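Local coordinates for protein orotidine 5'-phosphate decarboxylase (Pyrococcus horikoshii, PDB 2CZD) that probably catalyses the decarboxylation of orotidine 5'-monophosphate to UMP, the last step of de novo UMP synthesis, at residues 129-140 with 152-163; 1-9 with 24-34. All coordinates share one frame; numbering follows the deposited sequence.

Interaction 1. Residues 129-140 with 152-163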
# COMPACT_ATOMS: atom_id res chain seq x y z
N ASN B 129 -10.47 12.20 13.89
CA ASN B 129 -11.34 13.29 14.33
C ASN B 129 -10.77 14.65 13.91
O ASN B 129 -11.53 15.57 13.62
CB ASN B 129 -11.51 13.23 15.85
CG ASN B 129 -12.42 12.10 16.27
OD1 ASN B 129 -13.15 11.54 15.45
ND2 ASN B 129 -12.39 11.77 17.55
N GLU B 130 -9.45 14.76 13.85
CA GLU B 130 -8.80 16.01 13.46
C GLU B 130 -8.95 16.23 11.96
O GLU B 130 -9.32 17.32 11.50
CB GLU B 130 -7.30 15.97 13.78
CG GLU B 130 -6.90 15.99 15.25
CD GLU B 130 -5.38 15.96 15.44
OE1 GLU B 130 -4.93 15.88 16.60
OE2 GLU B 130 -4.62 16.02 14.44
N ILE B 131 -8.68 15.17 11.20
CA ILE B 131 -8.71 15.26 9.75
C ILE B 131 -10.10 15.29 9.12
O ILE B 131 -10.30 15.92 8.08
CB ILE B 131 -7.86 14.11 9.14
CG1 ILE B 131 -6.37 14.42 9.38
CG2 ILE B 131 -8.14 13.95 7.64
CD1 ILE B 131 -5.42 13.34 8.91
N GLU B 132 -11.05 14.64 9.79
CA GLU B 132 -12.43 14.54 9.31
C GLU B 132 -12.55 13.95 7.89
O GLU B 132 -12.98 14.61 6.95
CB GLU B 132 -13.16 15.90 9.40
CG GLU B 132 -13.23 16.44 10.81
CD GLU B 132 -13.87 17.82 10.90
OE1 GLU B 132 -13.99 18.33 12.03
OE2 GLU B 132 -14.25 18.41 9.86
N PRO B 133 -12.11 12.69 7.72
CA PRO B 133 -12.19 12.01 6.42
C PRO B 133 -13.68 11.68 6.19
O PRO B 133 -14.51 11.87 7.08
CB PRO B 133 -11.40 10.72 6.65
CG PRO B 133 -11.72 10.41 8.10
CD PRO B 133 -11.57 11.78 8.76
N PHE B 134 -14.00 11.19 5.01
CA PHE B 134 -15.38 10.77 4.75
C PHE B 134 -15.77 9.69 5.75
O PHE B 134 -16.89 9.68 6.26
CB PHE B 134 -15.51 10.22 3.32
CG PHE B 134 -16.84 9.56 3.04
CD1 PHE B 134 -16.98 8.17 3.07
CD2 PHE B 134 -17.97 10.33 2.75
CE1 PHE B 134 -18.20 7.55 2.81
CE2 PHE B 134 -19.19 9.72 2.49
CZ PHE B 134 -19.31 8.33 2.52
N GLY B 135 -14.85 8.76 6.00
CA GLY B 135 -15.16 7.69 6.94
C GLY B 135 -13.96 6.91 7.41
O GLY B 135 -12.82 7.23 7.07
N VAL B 136 -14.24 5.90 8.23
CA VAL B 136 -13.22 4.99 8.75
C VAL B 136 -13.82 3.60 8.68
O VAL B 136 -15.03 3.43 8.54
CB VAL B 136 -12.81 5.26 10.22
CG1 VAL B 136 -12.24 6.67 10.35
CG2 VAL B 136 -13.98 5.05 11.17
N ILE B 137 -12.96 2.59 8.75
CA ILE B 137 -13.42 1.21 8.72
C ILE B 137 -13.46 0.61 10.13
O ILE B 137 -12.57 0.86 10.95
CB ILE B 137 -12.50 0.36 7.81
CG1 ILE B 137 -12.70 0.80 6.35
CG2 ILE B 137 -12.79 -1.12 8.01
CD1 ILE B 137 -11.82 0.07 5.38
N ALA B 138 -14.53 -0.12 10.44
CA ALA B 138 -14.65 -0.76 11.75
C ALA B 138 -14.83 -2.24 11.47
O ALA B 138 -15.89 -2.66 10.98
CB ALA B 138 -15.88 -0.24 12.53
N PRO B 139 -13.79 -3.05 11.73
CA PRO B 139 -13.88 -4.49 11.49
C PRO B 139 -15.20 -4.87 12.13
O PRO B 139 -15.33 -4.81 13.35
CB PRO B 139 -12.68 -5.03 12.27
CG PRO B 139 -11.64 -3.92 12.09
CD PRO B 139 -12.48 -2.67 12.29
N GLY B 140 -16.18 -5.19 11.28
CA GLY B 140 -17.52 -5.52 11.75
C GLY B 140 -17.66 -6.94 12.22
O GLY B 140 -18.75 -7.35 12.65
N ARG B 152 -16.19 7.00 19.95
CA ARG B 152 -15.00 7.84 20.02
C ARG B 152 -14.82 8.73 18.80
O ARG B 152 -14.04 9.69 18.83
CB ARG B 152 -13.77 6.95 20.19
CG ARG B 152 -13.75 6.26 21.54
CD ARG B 152 -12.82 5.08 21.60
NE ARG B 152 -12.80 4.58 22.97
CZ ARG B 152 -13.82 3.95 23.57
NH1 ARG B 152 -13.70 3.56 24.84
NH2 ARG B 152 -14.94 3.67 22.90
N LEU B 153 -15.56 8.41 17.74
CA LEU B 153 -15.45 9.11 16.47
C LEU B 153 -16.39 10.30 16.31
O LEU B 153 -17.58 10.21 16.63
CB LEU B 153 -15.71 8.11 15.32
CG LEU B 153 -15.45 8.55 13.87
CD1 LEU B 153 -13.94 8.69 13.61
CD2 LEU B 153 -16.00 7.47 12.93
N LYS B 154 -15.85 11.42 15.82
CA LYS B 154 -16.66 12.62 15.62
C LYS B 154 -17.85 12.37 14.69
O LYS B 154 -17.75 11.67 13.67
CB LYS B 154 -15.79 13.74 15.05
CG LYS B 154 -16.43 15.11 15.05
CD LYS B 154 -15.62 16.08 14.20
CE LYS B 154 -14.22 16.24 14.73
NZ LYS B 154 -14.19 17.05 15.97
N GLU B 155 -19.00 12.94 15.04
CA GLU B 155 -20.18 12.78 14.20
C GLU B 155 -19.85 13.44 12.87
O GLU B 155 -19.08 14.40 12.79
CB GLU B 155 -21.40 13.46 14.84
CG GLU B 155 -21.20 14.94 15.09
CD GLU B 155 -20.67 15.26 16.48
OE1 GLU B 155 -19.94 14.44 17.09
OE2 GLU B 155 -20.97 16.37 16.97
N GLY B 156 -20.44 12.92 11.81
CA GLY B 156 -20.14 13.46 10.51
C GLY B 156 -19.19 12.53 9.80
O GLY B 156 -19.14 12.53 8.57
N ILE B 157 -18.39 11.76 10.56
CA ILE B 157 -17.50 10.80 9.92
C ILE B 157 -18.23 9.47 9.90
O ILE B 157 -18.67 8.99 10.95
CB ILE B 157 -16.16 10.64 10.69
CG1 ILE B 157 -15.48 12.01 10.82
CG2 ILE B 157 -15.23 9.65 9.94
CD1 ILE B 157 -14.23 12.03 11.70
N LYS B 158 -18.34 8.88 8.71
CA LYS B 158 -19.05 7.61 8.53
C LYS B 158 -18.22 6.40 8.94
O LYS B 158 -16.99 6.47 9.07
CB LYS B 158 -19.45 7.42 7.07
CG LYS B 158 -20.18 8.59 6.40
CD LYS B 158 -21.53 8.82 7.02
CE LYS B 158 -22.26 9.97 6.29
NZ LYS B 158 -23.59 10.29 6.87
N ILE B 159 -18.92 5.30 9.18
CA ILE B 159 -18.27 4.04 9.50
C ILE B 159 -18.69 3.01 8.46
O ILE B 159 -19.89 2.85 8.15
CB ILE B 159 -18.67 3.55 10.89
CG1 ILE B 159 -18.04 4.46 11.94
CG2 ILE B 159 -18.20 2.12 11.12
CD1 ILE B 159 -18.43 4.09 13.39
N LEU B 160 -17.70 2.33 7.88
CA LEU B 160 -17.95 1.26 6.91
C LEU B 160 -17.54 -0.02 7.62
O LEU B 160 -16.43 -0.10 8.14
CB LEU B 160 -17.11 1.47 5.64
CG LEU B 160 -17.48 2.70 4.80
CD1 LEU B 160 -16.76 3.93 5.35
CD2 LEU B 160 -17.07 2.50 3.34
N ALA B 161 -18.41 -1.03 7.64
CA ALA B 161 -18.13 -2.25 8.38
C ALA B 161 -18.12 -3.56 7.59
O ALA B 161 -19.16 -4.00 7.08
CB ALA B 161 -19.12 -2.40 9.54
N PRO B 162 -16.93 -4.17 7.44
CA PRO B 162 -16.78 -5.43 6.72
C PRO B 162 -16.91 -6.56 7.76
O PRO B 162 -17.02 -6.33 8.97
CB PRO B 162 -15.36 -5.36 6.18
CG PRO B 162 -14.62 -4.66 7.31
CD PRO B 162 -15.61 -3.60 7.79
N GLY B 163 -16.93 -7.80 7.27
CA GLY B 163 -16.94 -8.95 8.16
C GLY B 163 -18.17 -9.26 9.00
O GLY B 163 -18.06 -9.88 10.05
O HOH W 1 -16.32 14.00 7.60
O HOH W 2 -18.66 11.82 5.99
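The carboxamide of Asn129, at the end of helix 121-131, holds the loop before strand 158-161 with two nearly straight hydrogen bonds. Its ND2 donates to Arg152 O at 2.9 Å, with the acceptor lying in the amide plane, while its OD1 takes Lys154 N at 2.7 Å from well above the carbonyl plane. Both atoms of the amide are thus used, which fixes its rotation. Lys154 bends back at chi3 and chi4 over the helix end, where its CE lies 3.4 Å from Glu132 OE1; the charged atoms themselves stay beyond salt-bridge distance.

Backbone bonds continue the pairing: Lys158 N to Phe134 O, Val136 N to Lys158 O, Leu160 N to Val136 O and Ala138 N to Leu160 O, followed by a weak bond from Gly140 N to Pro162 O. A water joins Phe134 O to Gly156 O, placing a second donor on the Phe134 carbonyl. These are strands six and seven of the eight-stranded TIM barrel, parallel neighbours joined through helix 144-150 in a beta-alpha-beta unit. Pro162 and Gly163, just past the second strand, belong to the substrate-binding loop.

Apolar contacts lie on both sides of the pair. On the side facing helix 144-150, Val136 CG2 and Leu153 CD2 meet tip to tip at 3.6 Å, and Ala138 CB lies 3.6 Å from Ile159 CG2. Ile157, with CG2 anti to its backbone N, sets that methyl against Gly135 CA at 3.6 Å and sends CD1 toward Pro133. On the barrel's inner side, the side chains of Ile137 and Pro162 cross at about a right angle, CG2 of the first 3.8 Å from CD of the second. Nearer the start of the strands, Lys158 CG sits over one face of the Phe134 ring, a CH-pi contact 4.2 Å from the ring centroid.

Interaction 2. Residues 1-9 with 24-34; sequences MIVLALDVY and YISMIKVNWPL
Lys29 NZ donates to two waters, both at 2.8 Å, that bridge to the carboxylate of Asp7, one reaching OD1 and the other OD2; a salt bridge to Asp57 gives NZ a third partner. The chain leaves the strand extended, then bends at chi3 (78°) and chi4, laying CE 3.8 Å from Ala5 CB. Asp7, Lys29 and Asp57 are all substrate-binding residues.

Asn31 uses both ends of its amide. ND2 donates to Tyr9 OH at 3.0 Å in an almost straight bond, the phenol ring lying nearly coplanar with the amide, while OD1 accepts from Leu34 N as the N-cap of helix 32-38. Tyr9 CE1 also rests 3.6 Å from Pro33 CB, and both residues pack on Leu69 of the second subunit.

Leading up to this end, parallel strands one and two of the TIM barrel are joined by helix 11-21. Ile2 O takes Ser26 N at 2.8 Å and, weakly, Met27 N; Leu4 N to Met27 O, Lys29 N to Leu4 O and Leu6 N to Lys29 O complete the ladder. Val3 CG1 meets Lys29 CB inside the barrel, whereas Leu6 CB lies alongside Ile28 CG2 (3.7 Å) on the outward side. Water-mediated contacts between Lys29 and Asp7, beside the direct Lys29-Asp57 salt bridge, imply a hydrated polar site at the strand ends, next to an apolar barrel wall.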
# COMPACT_ATOMS: atom_id res chain seq x y z
N MET B 1 -26.86 0.68 3.76
CA MET B 1 -26.20 0.83 2.44
C MET B 1 -25.07 -0.18 2.32
O MET B 1 -24.27 -0.37 3.23
CB MET B 1 -25.66 2.25 2.25
CG MET B 1 -26.76 3.31 2.16
SD MET B 1 -26.13 4.97 1.95
CE MET B 1 -25.59 5.36 3.63
N ILE B 2 -25.03 -0.83 1.17
CA ILE B 2 -24.04 -1.86 0.93
C ILE B 2 -22.89 -1.43 0.04
O ILE B 2 -23.11 -0.79 -0.98
CB ILE B 2 -24.74 -3.09 0.25
CG1 ILE B 2 -25.81 -3.63 1.18
CG2 ILE B 2 -23.72 -4.16 -0.14
CD1 ILE B 2 -26.69 -4.68 0.51
N VAL B 3 -21.67 -1.77 0.45
CA VAL B 3 -20.48 -1.52 -0.35
C VAL B 3 -20.08 -2.90 -0.84
O VAL B 3 -19.79 -3.78 -0.05
CB VAL B 3 -19.33 -0.93 0.48
CG1 VAL B 3 -18.04 -0.91 -0.37
CG2 VAL B 3 -19.70 0.50 0.93
N LEU B 4 -20.08 -3.08 -2.16
CA LEU B 4 -19.71 -4.38 -2.73
C LEU B 4 -18.20 -4.45 -2.95
O LEU B 4 -17.66 -3.67 -3.72
CB LEU B 4 -20.42 -4.59 -4.08
CG LEU B 4 -19.99 -5.86 -4.81
CD1 LEU B 4 -20.40 -7.09 -4.02
CD2 LEU B 4 -20.65 -5.89 -6.21
N ALA B 5 -17.55 -5.38 -2.24
CA ALA B 5 -16.11 -5.62 -2.41
C ALA B 5 -16.06 -6.50 -3.66
O ALA B 5 -16.26 -7.73 -3.60
CB ALA B 5 -15.54 -6.35 -1.20
N LEU B 6 -15.83 -5.85 -4.80
CA LEU B 6 -15.86 -6.51 -6.11
C LEU B 6 -14.55 -7.20 -6.42
O LEU B 6 -13.80 -6.80 -7.34
CB LEU B 6 -16.20 -5.48 -7.19
CG LEU B 6 -16.51 -6.06 -8.57
CD1 LEU B 6 -17.75 -6.94 -8.48
CD2 LEU B 6 -16.74 -4.92 -9.55
N ASP B 7 -14.30 -8.26 -5.67
CA ASP B 7 -13.06 -9.01 -5.79
C ASP B 7 -13.20 -10.15 -6.79
O ASP B 7 -13.00 -11.31 -6.47
CB ASP B 7 -12.64 -9.50 -4.41
CG ASP B 7 -12.37 -8.36 -3.43
OD1 ASP B 7 -12.16 -7.22 -3.89
OD2 ASP B 7 -12.35 -8.61 -2.21
N VAL B 8 -13.56 -9.76 -8.01
CA VAL B 8 -13.75 -10.66 -9.14
C VAL B 8 -12.67 -10.20 -10.09
O VAL B 8 -12.80 -9.18 -10.77
CB VAL B 8 -15.14 -10.45 -9.73
CG1 VAL B 8 -15.29 -11.24 -11.04
CG2 VAL B 8 -16.19 -10.88 -8.71
N TYR B 9 -11.59 -10.98 -10.14
CA TYR B 9 -10.44 -10.60 -10.94
C TYR B 9 -10.49 -10.92 -12.42
O TYR B 9 -9.48 -11.13 -13.07
CB TYR B 9 -9.19 -11.17 -10.25
CG TYR B 9 -9.15 -10.81 -8.77
CD1 TYR B 9 -9.24 -9.47 -8.36
CD2 TYR B 9 -9.11 -11.79 -7.78
CE1 TYR B 9 -9.29 -9.13 -7.01
CE2 TYR B 9 -9.15 -11.46 -6.43
CZ TYR B 9 -9.25 -10.13 -6.05
OH TYR B 9 -9.28 -9.82 -4.71
N TYR B 24 -29.15 -2.42 -5.65
CA TYR B 24 -29.08 -2.65 -4.22
C TYR B 24 -27.77 -2.33 -3.52
O TYR B 24 -27.61 -2.73 -2.37
CB TYR B 24 -29.46 -4.10 -3.91
CG TYR B 24 -30.84 -4.44 -4.42
CD1 TYR B 24 -31.00 -5.17 -5.60
CD2 TYR B 24 -31.98 -4.01 -3.75
CE1 TYR B 24 -32.26 -5.46 -6.10
CE2 TYR B 24 -33.25 -4.29 -4.25
CZ TYR B 24 -33.39 -5.02 -5.42
OH TYR B 24 -34.65 -5.30 -5.92
N ILE B 25 -26.87 -1.60 -4.18
CA ILE B 25 -25.59 -1.24 -3.55
C ILE B 25 -25.35 0.26 -3.69
O ILE B 25 -25.87 0.91 -4.60
CB ILE B 25 -24.41 -2.02 -4.18
CG1 ILE B 25 -24.28 -1.68 -5.66
CG2 ILE B 25 -24.66 -3.53 -4.04
CD1 ILE B 25 -22.94 -2.13 -6.26
N SER B 26 -24.56 0.81 -2.77
CA SER B 26 -24.25 2.23 -2.78
C SER B 26 -22.87 2.55 -3.33
O SER B 26 -22.63 3.67 -3.84
CB SER B 26 -24.37 2.80 -1.37
OG SER B 26 -25.69 2.60 -0.89
N MET B 27 -21.96 1.59 -3.24
CA MET B 27 -20.60 1.78 -3.75
C MET B 27 -19.98 0.45 -4.12
O MET B 27 -20.39 -0.60 -3.64
CB MET B 27 -19.71 2.44 -2.70
CG MET B 27 -20.21 3.80 -2.25
SD MET B 27 -18.97 4.61 -1.24
CE MET B 27 -19.99 5.85 -0.37
N ILE B 28 -18.96 0.52 -4.98
CA ILE B 28 -18.19 -0.64 -5.39
C ILE B 28 -16.80 -0.38 -4.85
O ILE B 28 -16.27 0.73 -5.00
CB ILE B 28 -18.10 -0.74 -6.92
CG1 ILE B 28 -19.50 -0.95 -7.51
CG2 ILE B 28 -17.16 -1.88 -7.31
CD1 ILE B 28 -19.55 -0.74 -9.02
N LYS B 29 -16.22 -1.37 -4.20
CA LYS B 29 -14.86 -1.24 -3.67
C LYS B 29 -13.91 -2.13 -4.48
O LYS B 29 -14.17 -3.33 -4.67
CB LYS B 29 -14.83 -1.64 -2.18
CG LYS B 29 -13.43 -1.53 -1.54
CD LYS B 29 -13.52 -1.85 -0.05
CE LYS B 29 -13.61 -3.37 0.21
NZ LYS B 29 -12.35 -4.08 -0.18
N VAL B 30 -12.82 -1.55 -4.96
CA VAL B 30 -11.85 -2.31 -5.74
C VAL B 30 -10.52 -2.33 -4.99
O VAL B 30 -10.24 -1.45 -4.18
CB VAL B 30 -11.65 -1.71 -7.16
CG1 VAL B 30 -12.99 -1.70 -7.91
CG2 VAL B 30 -11.08 -0.30 -7.06
N ASN B 31 -9.72 -3.36 -5.23
CA ASN B 31 -8.43 -3.46 -4.53
C ASN B 31 -7.23 -3.51 -5.48
O ASN B 31 -7.40 -3.42 -6.69
CB ASN B 31 -8.44 -4.68 -3.61
CG ASN B 31 -8.69 -5.98 -4.35
OD1 ASN B 31 -8.58 -6.04 -5.57
ND2 ASN B 31 -9.00 -7.03 -3.61
N TRP B 32 -6.02 -3.61 -4.94
CA TRP B 32 -4.85 -3.67 -5.81
C TRP B 32 -4.86 -4.89 -6.76
O TRP B 32 -4.52 -4.76 -7.93
CB TRP B 32 -3.54 -3.65 -4.97
CG TRP B 32 -3.10 -2.28 -4.46
CD1 TRP B 32 -2.81 -1.96 -3.16
CD2 TRP B 32 -2.78 -1.12 -5.24
NE1 TRP B 32 -2.32 -0.68 -3.09
CE2 TRP B 32 -2.28 -0.14 -4.34
CE3 TRP B 32 -2.85 -0.81 -6.60
CZ2 TRP B 32 -1.86 1.12 -4.77
CZ3 TRP B 32 -2.42 0.46 -7.03
CH2 TRP B 32 -1.93 1.40 -6.11
N PRO B 33 -5.26 -6.08 -6.27
CA PRO B 33 -5.27 -7.23 -7.18
C PRO B 33 -6.07 -6.99 -8.46
O PRO B 33 -5.64 -7.36 -9.55
CB PRO B 33 -5.87 -8.35 -6.32
CG PRO B 33 -5.28 -8.03 -4.93
CD PRO B 33 -5.35 -6.50 -4.85
N LEU B 34 -7.25 -6.37 -8.34
CA LEU B 34 -8.06 -6.09 -9.52
C LEU B 34 -7.36 -5.07 -10.41
O LEU B 34 -7.29 -5.25 -11.62
CB LEU B 34 -9.45 -5.58 -9.13
CG LEU B 34 -10.38 -5.24 -10.30
CD1 LEU B 34 -10.65 -6.51 -11.13
CD2 LEU B 34 -11.69 -4.67 -9.77
O HOH W 3 -27.32 -0.60 -0.57
O HOH W 4 -11.61 -5.58 -6.20
O HOH W 5 -12.46 -4.70 -2.93
O HOH W 6 -11.47 -6.77 -0.37

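Both interactions join consecutive parallel strands of the same closed sheet, each through one beta-alpha-beta unit, and their centres lie about 18 Å apart. They meet across the barrel: Leu160 CD2 packs on Val3 CG2 (4.1 Å) and, near the strand starts, Phe134 CZ on Met27 CE (3.9 Å). Interaction 2 is the more deeply buried; its side-chain hydrogen bonds and the water bridges between Asp7 and Lys29 gather at the C-terminal ends of the strands, in the substrate site and close to the second subunit. Interaction 1 is only partly buried, and its side-chain hydrogen bonds lie at the opposite end, where Asn129 ties a helix terminus to a loop. At its substrate-site end it contributes mainly backbone pairing and Pro162 and Gly163 of the substrate-binding loop.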